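Local atomic coordinates of NADH:ubiquinone oxidoreductase, Na translocating, F subunit (Porphyromonas gingivalis, PDB entry 2R6H), a protein that belongs to the flavin-dependent oxidoreductases, binding FAD and, by its family, probably a nicotinamide nucleotide. Residues 7-19 against 26-38. Residues are numbered along the deposited sequence; the frame is centred on the assembly and turned at random.
Sequences VKEWECEVLSNKN and EFVVKLPEGETMN
Leu31 lays its CD2 methyl over one face of the Trp10 indole, 3.6 Å from the centroid of the five-membered ring and 16° off its normal, a CH-pi contact. Trp10 CG stands anti to its own carbonyl carbon (chi1 -57°), which swings the indole over to Leu31, Pro32 and the 35-37 chain. There the carboxylate of Glu35 comes up at the ring edge with its plane turned 81° from the indole, and the selenomethionine Met37 brings CE to 3.5 Å from Trp10 CZ3. The other methyl of Leu31, CD1, reaches Cys12 SG.

Farther along, Val14 sets CG1 3.5 Å from Phe27 CE1, the two side chains crossing at about a right angle. The Asn17 amide, whose ND2 donates to Leu135 O, turns OD1 toward Phe27 CD1, its plane steep to the ring. On the other face of the sheet Lys30 and Glu13 run side by side, their charges close but short of a salt bridge.

The backbones pair antiparallel, with Lys30 N giving a 2.7 Å bond to Glu13 O. Val28 O then takes two N-H groups, from Leu15 N at 2.7 Å and Ser16 N at 3.3 Å, so the register slips by one residue. This is a classic beta bulge in the hairpin of strands 9-19 and 24-30, consistent with the FAD-binding beta-barrel of ferredoxin reductase-like proteins.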
loop_
_atom_site.group_PDB
_atom_site.type_symbol
_atom_site.label_atom_id
_atom_site.label_comp_id
_atom_site.label_asym_id
_atom_site.label_seq_id
_atom_site.Cartn_x
_atom_site.Cartn_y
_atom_site.Cartn_z
ATOM N N VAL A 7 -5.675 14.148 -19.642
ATOM C CA VAL A 7 -4.480 14.506 -18.845
ATOM C C VAL A 7 -3.154 13.902 -19.368
ATOM O O VAL A 7 -3.158 13.048 -20.246
ATOM C CB VAL A 7 -4.694 14.140 -17.332
ATOM C CG1 VAL A 7 -3.369 14.106 -16.531
ATOM C CG2 VAL A 7 -5.739 15.071 -16.695
ATOM N N LYS A 8 -2.034 14.372 -18.814
ATOM C CA LYS A 8 -0.680 13.946 -19.186
ATOM C C LYS A 8 -0.448 12.439 -19.148
ATOM O O LYS A 8 -0.783 11.775 -18.176
ATOM C CB LYS A 8 0.351 14.643 -18.299
ATOM C CG LYS A 8 0.489 16.104 -18.612
ATOM C CD LYS A 8 1.500 16.797 -17.736
ATOM C CE LYS A 8 1.610 18.268 -18.139
ATOM N NZ LYS A 8 2.427 19.065 -17.177
ATOM N N GLU A 9 0.168 11.912 -20.203
ATOM C CA GLU A 9 0.346 10.468 -20.357
ATOM C C GLU A 9 1.651 10.039 -21.042
ATOM O O GLU A 9 1.931 10.444 -22.170
ATOM C CB GLU A 9 -0.841 9.885 -21.119
ATOM C CG GLU A 9 -0.553 8.557 -21.793
ATOM C CD GLU A 9 -1.820 7.869 -22.279
ATOM O OE1 GLU A 9 -2.131 7.984 -23.491
ATOM O OE2 GLU A 9 -2.499 7.217 -21.447
ATOM N N TRP A 10 2.433 9.204 -20.355
ATOM C CA TRP A 10 3.667 8.631 -20.905
ATOM C C TRP A 10 3.514 7.161 -21.191
ATOM O O TRP A 10 2.634 6.510 -20.645
ATOM C CB TRP A 10 4.825 8.759 -19.916
ATOM C CG TRP A 10 5.113 10.146 -19.492
ATOM C CD1 TRP A 10 5.982 11.021 -20.077
ATOM C CD2 TRP A 10 4.546 10.838 -18.382
ATOM N NE1 TRP A 10 5.986 12.211 -19.398
ATOM C CE2 TRP A 10 5.103 12.121 -18.350
ATOM C CE3 TRP A 10 3.606 10.479 -17.404
ATOM C CZ2 TRP A 10 4.766 13.064 -17.391
ATOM C CZ3 TRP A 10 3.267 11.416 -16.450
ATOM C CH2 TRP A 10 3.847 12.693 -16.449
ATOM N N GLU A 11 4.384 6.629 -22.037
ATOM C CA GLU A 11 4.527 5.190 -22.099
ATOM C C GLU A 11 5.811 4.827 -21.369
ATOM O O GLU A 11 6.870 5.389 -21.624
ATOM C CB GLU A 11 4.481 4.656 -23.534
ATOM C CG GLU A 11 5.785 4.106 -24.084
ATOM C CD GLU A 11 6.353 4.963 -25.213
ATOM O OE1 GLU A 11 6.610 4.392 -26.299
ATOM O OE2 GLU A 11 6.533 6.195 -25.020
ATOM N N CYS A 12 5.698 3.905 -20.425
ATOM C CA CYS A 12 6.806 3.609 -19.540
ATOM C C CYS A 12 7.303 2.187 -19.716
ATOM O O CYS A 12 6.539 1.286 -20.059
ATOM C CB CYS A 12 6.378 3.823 -18.094
ATOM S SG CYS A 12 5.581 5.406 -17.793
ATOM N N GLU A 13 8.595 2.005 -19.478
ATOM C CA GLU A 13 9.181 0.681 -19.426
ATOM C C GLU A 13 9.168 0.126 -17.999
ATOM O O GLU A 13 9.526 0.813 -17.036
ATOM C CB GLU A 13 10.609 0.704 -19.963
ATOM C CG GLU A 13 11.184 -0.684 -20.192
ATOM C CD GLU A 13 12.666 -0.762 -19.891
ATOM O OE1 GLU A 13 13.106 -1.772 -19.292
ATOM O OE2 GLU A 13 13.387 0.195 -20.249
ATOM N N VAL A 14 8.752 -1.129 -17.870
ATOM C CA VAL A 14 8.767 -1.813 -16.583
ATOM C C VAL A 14 10.180 -2.238 -16.200
ATOM O O VAL A 14 10.800 -3.053 -16.884
ATOM C CB VAL A 14 7.852 -3.052 -16.591
ATOM C CG1 VAL A 14 7.776 -3.665 -15.201
ATOM C CG2 VAL A 14 6.465 -2.684 -17.096
ATOM N N LEU A 15 10.684 -1.681 -15.104
ATOM C CA LEU A 15 11.988 -2.069 -14.578
ATOM C C LEU A 15 11.894 -3.352 -13.760
ATOM O O LEU A 15 12.634 -4.306 -13.999
ATOM C CB LEU A 15 12.576 -0.943 -13.723
ATOM C CG LEU A 15 12.875 0.371 -14.447
ATOM C CD1 LEU A 15 13.478 1.387 -13.489
ATOM C CD2 LEU A 15 13.798 0.135 -15.633
ATOM N N SER A 16 10.979 -3.369 -12.797
ATOM C CA SER A 16 10.929 -4.438 -11.806
ATOM C C SER A 16 9.491 -4.751 -11.405
ATOM O O SER A 16 8.752 -3.869 -10.968
ATOM C CB SER A 16 11.750 -4.063 -10.570
ATOM O OG SER A 16 11.870 -5.162 -9.685
ATOM N N ASN A 17 9.101 -6.012 -11.557
ATOM C CA ASN A 17 7.852 -6.501 -10.986
ATOM C C ASN A 17 8.054 -7.760 -10.150
ATOM O O ASN A 17 7.659 -8.855 -10.552
ATOM C CB ASN A 17 6.825 -6.763 -12.091
ATOM C CG ASN A 17 5.398 -6.611 -11.607
ATOM O OD1 ASN A 17 5.089 -5.717 -10.819
ATOM N ND2 ASN A 17 4.516 -7.486 -12.078
ATOM N N LYS A 18 8.671 -7.597 -8.984
ATOM C CA LYS A 18 8.883 -8.711 -8.068
ATOM C C LYS A 18 7.932 -8.635 -6.878
ATOM O O LYS A 18 7.570 -7.546 -6.429
ATOM C CB LYS A 18 10.333 -8.735 -7.581
ATOM C CG LYS A 18 11.240 -9.661 -8.377
ATOM C CD LYS A 18 12.675 -9.162 -8.377
ATOM C CE LYS A 18 13.383 -9.514 -7.079
ATOM N NZ LYS A 18 14.782 -9.005 -7.052
ATOM N N ASN A 19 7.532 -9.796 -6.371
ATOM C CA ASN A 19 6.707 -9.865 -5.170
ATOM C C ASN A 19 7.403 -9.259 -3.957
ATOM O O ASN A 19 8.587 -9.504 -3.721
ATOM C CB ASN A 19 6.305 -11.311 -4.879
ATOM C CG ASN A 19 4.969 -11.681 -5.492
ATOM O OD1 ASN A 19 4.849 -11.823 -6.708
ATOM N ND2 ASN A 19 3.955 -11.837 -4.649
ATOM N N GLU A 26 5.859 -5.165 -6.031
ATOM C CA GLU A 26 6.415 -3.835 -6.148
ATOM C C GLU A 26 6.651 -3.583 -7.623
ATOM O O GLU A 26 7.592 -4.103 -8.212
ATOM C CB GLU A 26 7.702 -3.703 -5.360
ATOM C CG GLU A 26 8.139 -2.281 -5.238
ATOM C CD GLU A 26 9.578 -2.164 -4.827
ATOM O OE1 GLU A 26 10.338 -3.133 -5.043
ATOM O OE2 GLU A 26 9.949 -1.103 -4.286
ATOM N N PHE A 27 5.759 -2.798 -8.215
ATOM C CA PHE A 27 5.726 -2.580 -9.653
ATOM C C PHE A 27 6.420 -1.265 -9.998
ATOM O O PHE A 27 5.925 -0.196 -9.679
ATOM C CB PHE A 27 4.270 -2.577 -10.105
ATOM C CG PHE A 27 4.085 -2.366 -11.567
ATOM C CD1 PHE A 27 4.764 -3.156 -12.485
ATOM C CD2 PHE A 27 3.208 -1.401 -12.028
ATOM C CE1 PHE A 27 4.589 -2.970 -13.829
ATOM C CE2 PHE A 27 3.028 -1.213 -13.371
ATOM C CZ PHE A 27 3.722 -2.001 -14.279
ATOM N N VAL A 28 7.575 -1.360 -10.642
ATOM C CA VAL A 28 8.451 -0.215 -10.833
ATOM C C VAL A 28 8.627 0.129 -12.321
ATOM O O VAL A 28 9.177 -0.665 -13.099
ATOM C CB VAL A 28 9.831 -0.487 -10.196
ATOM C CG1 VAL A 28 10.759 0.690 -10.399
ATOM C CG2 VAL A 28 9.679 -0.812 -8.711
ATOM N N VAL A 29 8.167 1.311 -12.716
ATOM C CA VAL A 29 8.204 1.710 -14.121
ATOM C C VAL A 29 9.067 2.955 -14.332
ATOM O O VAL A 29 9.209 3.771 -13.419
ATOM C CB VAL A 29 6.774 1.954 -14.679
ATOM C CG1 VAL A 29 5.954 0.651 -14.666
ATOM C CG2 VAL A 29 6.072 3.057 -13.887
ATOM N N LYS A 30 9.639 3.099 -15.527
ATOM C CA LYS A 30 10.498 4.247 -15.828
ATOM C C LYS A 30 9.939 5.100 -16.966
ATOM O O LYS A 30 9.468 4.567 -17.973
ATOM C CB LYS A 30 11.922 3.779 -16.173
ATOM C CG LYS A 30 12.947 4.898 -16.340
ATOM C CD LYS A 30 14.264 4.376 -16.921
ATOM C CE LYS A 30 14.054 3.837 -18.339
ATOM N NZ LYS A 30 15.326 3.603 -19.091
ATOM N N LEU A 31 9.993 6.421 -16.815
ATOM C CA LEU A 31 9.506 7.313 -17.870
ATOM C C LEU A 31 10.539 7.438 -18.972
ATOM O O LEU A 31 11.708 7.108 -18.753
ATOM C CB LEU A 31 9.103 8.682 -17.309
ATOM C CG LEU A 31 7.642 8.750 -16.832
ATOM C CD1 LEU A 31 7.390 7.727 -15.745
ATOM C CD2 LEU A 31 7.253 10.129 -16.348
ATOM N N PRO A 32 10.110 7.876 -20.172
ATOM C CA PRO A 32 11.034 8.103 -21.297
ATOM C C PRO A 32 12.188 8.995 -20.849
ATOM O O PRO A 32 11.972 9.812 -19.952
ATOM C CB PRO A 32 10.171 8.859 -22.312
ATOM C CG PRO A 32 8.777 8.426 -22.025
ATOM C CD PRO A 32 8.708 8.161 -20.534
ATOM N N GLU A 33 13.377 8.859 -21.435
ATOM C CA GLU A 33 14.516 9.677 -21.000
ATOM C C GLU A 33 14.191 11.164 -20.897
ATOM O O GLU A 33 13.466 11.716 -21.725
ATOM C CB GLU A 33 15.753 9.463 -21.876
ATOM C CG GLU A 33 16.887 8.725 -21.152
ATOM C CD GLU A 33 18.160 8.622 -21.982
ATOM O OE1 GLU A 33 19.129 9.357 -21.685
ATOM O OE2 GLU A 33 18.189 7.807 -22.931
ATOM N N GLY A 34 14.727 11.796 -19.857
ATOM C CA GLY A 34 14.507 13.212 -19.617
ATOM C C GLY A 34 13.050 13.598 -19.423
ATOM O O GLY A 34 12.703 14.775 -19.486
ATOM N N GLU A 35 12.192 12.609 -19.203
ATOM C CA GLU A 35 10.813 12.883 -18.839
ATOM C C GLU A 35 10.704 12.777 -17.332
ATOM O O GLU A 35 11.506 12.098 -16.694
ATOM C CB GLU A 35 9.856 11.895 -19.507
ATOM C CG GLU A 35 9.757 12.018 -21.028
ATOM C CD GLU A 35 8.879 13.178 -21.485
ATOM O OE1 GLU A 35 8.262 13.065 -22.568
ATOM O OE2 GLU A 35 8.800 14.195 -20.764
ATOM N N THR A 36 9.713 13.457 -16.766
ATOM C CA THR A 36 9.536 13.496 -15.312
ATOM C C THR A 36 8.087 13.815 -14.911
ATOM O O THR A 36 7.409 14.627 -15.556
ATOM C CB THR A 36 10.538 14.493 -14.645
ATOM O OG1 THR A 36 11.679 13.772 -14.162
ATOM C CG2 THR A 36 9.899 15.237 -13.477
HETATM N N MSE A 37 7.613 13.152 -13.857
HETATM C CA MSE A 37 6.302 13.456 -13.293
HETATM C C MSE A 37 6.422 14.243 -11.982
HETATM O O MSE A 37 6.936 13.737 -10.977
HETATM C CB MSE A 37 5.488 12.183 -13.078
HETATM C CG MSE A 37 4.025 12.434 -12.760
HETATM SE SE MSE A 37 3.161 10.884 -11.938
HETATM C CE MSE A 37 3.170 9.670 -13.465
ATOM N N ASN A 38 5.971 15.495 -12.026
ATOM C CA ASN A 38 5.878 16.338 -10.851
ATOM C C ASN A 38 4.646 15.929 -10.086
ATOM O O ASN A 38 3.546 16.018 -10.618
ATOM C CB ASN A 38 5.704 17.798 -11.264
ATOM C CG ASN A 38 6.683 18.223 -12.336
ATOM O OD1 ASN A 38 7.795 17.703 -12.408
ATOM N ND2 ASN A 38 6.277 19.181 -13.177
HETATM O O HOH W 1 10.139 -5.158 -7.896
#